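Local coordinates for aminopeptidase (Aneurinibacillus sp. AM-1, PDB 5IB9), which is probably a zinc-dependent aminopeptidase that removes residues from the N-terminus of peptides, here captured as a homodimer with an inhibitor, at residues A[6-11]-A[256-261]; A[15-20]-A[251-256]. All blocks are in the same frame, centred on the assembly; numbering follows the deposited sequence.

How the contacts relate
Both contacts join the N-terminal part of the chain to the C-terminal end of helix 238-256 and the loop after it, with helices 6-10 and 15-25 following each other in sequence. Contact 1 reaches the loop just past that helix and contact 2 its last turns; the two share S256, and their centres lie about 12 Å apart. I9 joins them, its CD1 packing 3.7 Å from V254 CG1. T13, between the two N-terminal helices, binds zinc with D386, and the side chains of I9 and R253 each come within about 8 Å of a bound zinc ion. The active site is another place: D240, near the start of helix 238-256, joins both zinc ions there and belongs to the inhibitor pocket.

Contact 1. Residues A[6-11]-A[256-261]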
loop_
_atom_site.group_PDB
_atom_site.type_symbol
_atom_site.label_atom_id
_atom_site.label_comp_id
_atom_site.label_asym_id
_atom_site.label_seq_id
_atom_site.Cartn_x
_atom_site.Cartn_y
_atom_site.Cartn_z
ATOM N N ASP A 6 29.643 25.586 -8.945
ATOM C CA ASP A 6 29.783 24.798 -7.712
ATOM C C ASP A 6 29.980 25.698 -6.510
ATOM O O ASP A 6 29.562 25.344 -5.416
ATOM C CB ASP A 6 30.950 23.811 -7.722
ATOM C CG ASP A 6 30.827 22.731 -8.785
ATOM O OD1 ASP A 6 29.686 22.421 -9.289
ATOM O OD2 ASP A 6 31.907 22.132 -9.078
ATOM N N HIS A 7 30.608 26.891 -6.717
ATOM C CA HIS A 7 30.863 27.808 -5.611
ATOM C C HIS A 7 29.561 28.300 -4.917
ATOM O O HIS A 7 29.557 28.533 -3.697
ATOM C CB HIS A 7 31.735 28.991 -6.097
ATOM C CG HIS A 7 33.200 28.665 -6.270
ATOM N ND1 HIS A 7 34.159 29.620 -6.572
ATOM C CD2 HIS A 7 33.878 27.486 -6.184
ATOM C CE1 HIS A 7 35.347 29.047 -6.675
ATOM N NE2 HIS A 7 35.204 27.748 -6.464
ATOM N N GLN A 8 28.461 28.347 -5.682
ATOM C CA GLN A 8 27.151 28.734 -5.072
ATOM C C GLN A 8 26.737 27.714 -4.010
ATOM O O GLN A 8 26.131 28.067 -3.010
ATOM C CB GLN A 8 26.052 28.809 -6.127
ATOM C CG GLN A 8 26.277 29.907 -7.164
ATOM C CD GLN A 8 26.322 31.330 -6.524
ATOM O OE1 GLN A 8 26.030 31.524 -5.360
ATOM N NE2 GLN A 8 26.760 32.292 -7.290
ATOM N N ILE A 9 27.198 26.468 -4.145
ATOM C CA ILE A 9 26.891 25.450 -3.127
ATOM C C ILE A 9 28.004 25.360 -2.065
ATOM O O ILE A 9 27.760 25.445 -0.893
ATOM C CB ILE A 9 26.792 24.073 -3.822
ATOM C CG1 ILE A 9 25.729 24.072 -4.967
ATOM C CG2 ILE A 9 26.652 22.976 -2.792
ATOM C CD1 ILE A 9 24.342 24.418 -4.410
ATOM N N THR A 10 29.292 25.327 -2.519
ATOM C CA THR A 10 30.361 25.042 -1.560
ATOM C C THR A 10 30.667 26.208 -0.606
ATOM O O THR A 10 31.215 25.951 0.461
ATOM C CB THR A 10 31.673 24.585 -2.276
ATOM O OG1 THR A 10 32.107 25.639 -3.129
ATOM C CG2 THR A 10 31.355 23.374 -3.226
ATOM N N LYS A 11 30.304 27.421 -1.034
ATOM C CA LYS A 11 30.505 28.520 -0.082
ATOM C C LYS A 11 29.438 28.596 1.015
ATOM O O LYS A 11 29.566 29.356 1.992
ATOM C CB LYS A 11 30.482 29.824 -0.786
ATOM C CG LYS A 11 29.122 30.317 -1.295
ATOM C CD LYS A 11 29.331 31.720 -1.954
ATOM C CE LYS A 11 28.136 32.232 -2.640
ATOM N NZ LYS A 11 28.442 33.612 -3.190
ATOM N N SER A 256 17.657 27.222 -0.958
ATOM C CA SER A 256 16.651 28.311 -0.752
ATOM C C SER A 256 17.276 29.665 -1.111
ATOM O O SER A 256 16.530 30.658 -1.342
ATOM C CB SER A 256 16.093 28.354 0.655
ATOM O OG SER A 256 16.998 28.874 1.602
ATOM N N LYS A 257 18.593 29.747 -1.125
ATOM C CA LYS A 257 19.315 30.978 -1.509
ATOM C C LYS A 257 19.526 31.187 -2.981
ATOM O O LYS A 257 20.164 32.175 -3.371
ATOM C CB LYS A 257 20.695 30.967 -0.807
ATOM C CG LYS A 257 20.770 30.601 0.676
ATOM C CD LYS A 257 19.843 31.437 1.556
ATOM C CE LYS A 257 20.028 31.119 3.006
ATOM N NZ LYS A 257 19.095 31.924 3.881
ATOM N N LEU A 258 19.117 30.251 -3.828
ATOM C CA LEU A 258 19.444 30.198 -5.239
ATOM C C LEU A 258 18.239 30.053 -6.194
ATOM O O LEU A 258 17.228 29.472 -5.848
ATOM C CB LEU A 258 20.432 29.005 -5.538
ATOM C CG LEU A 258 21.652 29.051 -4.642
ATOM C CD1 LEU A 258 22.420 27.733 -4.579
ATOM C CD2 LEU A 258 22.627 30.159 -5.057
ATOM N N LYS A 259 18.318 30.659 -7.368
ATOM C CA LYS A 259 17.337 30.462 -8.394
ATOM C C LYS A 259 17.530 29.088 -8.969
ATOM O O LYS A 259 18.678 28.566 -9.099
ATOM C CB LYS A 259 17.556 31.494 -9.479
ATOM C CG LYS A 259 17.442 32.917 -8.987
ATOM C CD LYS A 259 16.092 33.285 -8.356
ATOM C CE LYS A 259 15.007 33.690 -9.346
ATOM N NZ LYS A 259 13.659 33.802 -8.618
ATOM N N THR A 260 16.398 28.428 -9.274
ATOM C CA THR A 260 16.420 27.090 -9.840
ATOM C C THR A 260 15.429 26.943 -10.961
ATOM O O THR A 260 14.333 27.557 -10.931
ATOM C CB THR A 260 16.105 26.008 -8.742
ATOM O OG1 THR A 260 14.843 26.352 -8.114
ATOM C CG2 THR A 260 17.285 25.927 -7.694
ATOM N N ASP A 261 15.726 26.078 -11.929
ATOM C CA ASP A 261 14.823 25.827 -13.024
ATOM C C ASP A 261 14.181 24.465 -12.975
ATOM O O ASP A 261 13.530 24.033 -13.901
ATOM C CB ASP A 261 15.508 26.080 -14.424
ATOM C CG ASP A 261 16.614 25.072 -14.766
ATOM O OD1 ASP A 261 16.858 24.081 -13.971
ATOM O OD2 ASP A 261 17.277 25.262 -15.821
#
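Q8 and L258 bring the two backbones closest, 7.8 Å between their CA atoms, where the short N-terminal helix 6-10 meets the loop that leads from helix 238-256 into strand 263-269 of the M28 peptidase fold. No hydrogen bond crosses the contact; it is the packing of one leucine against two neighbouring helix residues. L258 points toward the helix and divides its fork between them. Its CD1 meets the end of I9, at 3.8 Å from I9 CD1, the two side chains running at about a right angle. I9 leaves its own backbone away from the loop, yet with CG1 beside the backbone N (chi1 -57°) its CD1 turns back to reach the leucine. The other branch, L258 CD2, lies 3.8 Å from Q8 CB. Beyond that the glutamine bends at chi2 (-61°), which carries its amide back over the same methyl. I9 also packs on V254 and M255 of helix 238-256, making an apolar patch with L258, and R12 covers part of the leucine. Cut back to an alanine, L258 would lose both methyl branches, and I9 CD1 and Q8 CB would probably be left without their loop partner, with a gap between helix and loop. The side-chain amide oxygen of Q8, OE1, sits 3.7 Å from L258 CD2 and takes its hydrogen bond from R12 NH1.

Contact 2. Residues A[15-20]-A[251-256]; sequences AENMYN and LARVMS
This is a slight, polar surface contact between two helices, N17 on helix 15-25 facing R253 near the end of helix 238-256 in the peptidase domain. The backbones stand well apart, 9.9 Å between the CA atoms of N17 and R253, so the side chains do the bridging. N17 ND2 comes 3.3 Å from R253 NE and 3.7 Å from R253 CD, with amide and guanidinium planes turned 78° against each other. The arginine starts out extended, CG anti to the backbone N (chi1 -173°); a bend at chi3 (75°) then turns the guanidinium aside and leaves NE, not the terminal nitrogens, nearest the amide. One turn further on, S256 OG donates to R253 O at 2.7 Å, on a lone pair in the carbonyl plane. The next residue after N17, M18, packs on A246 and V247, which adds apolar contact between helices 15-25 and 238-256. ND2 and NE are both donors and cannot bond to each other; what probably holds them near each other is E250, whose OE1 accepts from N17 ND2 while its OE2 forms a salt bridge with R253 NH2. The shared carboxylate probably offsets the arginine's charge and makes this close donor pair tolerable.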
loop_
_atom_site.group_PDB
_atom_site.type_symbol
_atom_site.label_atom_id
_atom_site.label_comp_id
_atom_site.label_asym_id
_atom_site.label_seq_id
_atom_site.Cartn_x
_atom_site.Cartn_y
_atom_site.Cartn_z
ATOM N N ALA A 15 28.682 23.140 8.008
ATOM C CA ALA A 15 28.829 21.900 8.695
ATOM C C ALA A 15 28.402 21.981 10.180
ATOM O O ALA A 15 28.122 20.923 10.774
ATOM C CB ALA A 15 30.292 21.388 8.580
ATOM N N GLU A 16 28.423 23.187 10.773
ATOM C CA GLU A 16 27.876 23.325 12.130
ATOM C C GLU A 16 26.341 23.065 12.157
ATOM O O GLU A 16 25.908 22.408 13.092
ATOM C CB GLU A 16 28.253 24.692 12.671
ATOM C CG GLU A 16 29.772 24.771 12.993
ATOM C CD GLU A 16 30.727 24.907 11.737
ATOM O OE1 GLU A 16 31.855 24.320 11.759
ATOM O OE2 GLU A 16 30.409 25.632 10.743
ATOM N N ASN A 17 25.631 23.539 11.159
ATOM C CA ASN A 17 24.167 23.288 11.048
ATOM C C ASN A 17 24.008 21.756 11.057
ATOM O O ASN A 17 23.128 21.184 11.727
ATOM C CB ASN A 17 23.596 23.887 9.806
ATOM C CG ASN A 17 23.505 25.375 9.829
ATOM O OD1 ASN A 17 23.662 26.023 10.906
ATOM N ND2 ASN A 17 23.118 25.944 8.677
ATOM N N MET A 18 24.814 21.085 10.201
ATOM C CA MET A 18 24.595 19.648 10.075
ATOM C C MET A 18 24.904 18.875 11.298
ATOM O O MET A 18 24.220 17.968 11.714
ATOM C CB MET A 18 25.405 19.073 8.877
ATOM C CG MET A 18 24.835 19.674 7.600
ATOM S SD MET A 18 25.614 19.002 6.051
ATOM C CE MET A 18 27.196 19.808 6.064
ATOM N N TYR A 19 26.023 19.239 11.959
ATOM C CA TYR A 19 26.337 18.591 13.208
ATOM C C TYR A 19 25.214 18.866 14.279
ATOM O O TYR A 19 24.838 17.956 14.973
ATOM C CB TYR A 19 27.686 19.214 13.748
ATOM C CG TYR A 19 28.241 18.586 14.987
ATOM C CD1 TYR A 19 29.017 17.415 14.983
ATOM C CD2 TYR A 19 27.905 19.186 16.220
ATOM C CE1 TYR A 19 29.538 16.860 16.234
ATOM C CE2 TYR A 19 28.371 18.636 17.437
ATOM C CZ TYR A 19 29.150 17.488 17.419
ATOM O OH TYR A 19 29.576 16.986 18.666
ATOM N N ASN A 20 24.737 20.093 14.284
ATOM C CA ASN A 20 23.634 20.439 15.281
ATOM C C ASN A 20 22.368 19.602 14.988
ATOM O O ASN A 20 21.684 19.170 15.929
ATOM C CB ASN A 20 23.364 21.928 15.217
ATOM C CG ASN A 20 24.511 22.734 15.894
ATOM O OD1 ASN A 20 25.371 22.159 16.536
ATOM N ND2 ASN A 20 24.530 24.039 15.629
ATOM N N LEU A 251 21.111 21.014 2.445
ATOM C CA LEU A 251 21.030 21.321 1.052
ATOM C C LEU A 251 19.707 22.047 0.773
ATOM O O LEU A 251 19.649 22.939 -0.131
ATOM C CB LEU A 251 21.137 20.066 0.112
ATOM C CG LEU A 251 22.583 19.511 0.219
ATOM C CD1 LEU A 251 22.602 18.254 -0.605
ATOM C CD2 LEU A 251 23.641 20.487 -0.281
ATOM N N ALA A 252 18.613 21.696 1.501
ATOM C CA ALA A 252 17.388 22.511 1.261
ATOM C C ALA A 252 17.652 23.985 1.685
ATOM O O ALA A 252 17.184 24.828 0.990
ATOM C CB ALA A 252 16.262 21.972 2.119
ATOM N N ARG A 253 18.391 24.254 2.761
ATOM C CA ARG A 253 18.661 25.634 3.154
ATOM C C ARG A 253 19.508 26.265 2.104
ATOM O O ARG A 253 19.237 27.400 1.634
ATOM C CB ARG A 253 19.389 25.583 4.442
ATOM C CG ARG A 253 19.578 27.038 5.031
ATOM C CD ARG A 253 20.469 27.041 6.280
ATOM N NE ARG A 253 21.840 26.864 5.826
ATOM C CZ ARG A 253 22.587 27.777 5.228
ATOM N NH1 ARG A 253 22.106 29.029 5.125
ATOM N NH2 ARG A 253 23.817 27.423 4.754
ATOM N N VAL A 254 20.538 25.560 1.650
ATOM C CA VAL A 254 21.405 26.150 0.574
ATOM C C VAL A 254 20.607 26.501 -0.659
ATOM O O VAL A 254 20.770 27.615 -1.212
ATOM C CB VAL A 254 22.561 25.162 0.220
ATOM C CG1 VAL A 254 23.288 25.616 -1.095
ATOM C CG2 VAL A 254 23.551 25.167 1.382
ATOM N N MET A 255 19.742 25.585 -1.149
ATOM C CA MET A 255 19.066 25.816 -2.396
ATOM C C MET A 255 18.032 26.924 -2.183
ATOM O O MET A 255 17.665 27.601 -3.188
ATOM C CB MET A 255 18.345 24.562 -2.903
ATOM C CG MET A 255 19.380 23.501 -3.181
ATOM S SD MET A 255 20.360 23.971 -4.654
ATOM C CE MET A 255 21.238 22.392 -4.798
ATOM N N SER A 256 17.657 27.222 -0.958
ATOM C CA SER A 256 16.651 28.311 -0.752
ATOM C C SER A 256 17.276 29.665 -1.111
ATOM O O SER A 256 16.530 30.658 -1.342
ATOM C CB SER A 256 16.093 28.354 0.655
ATOM O OG SER A 256 16.998 28.874 1.602
#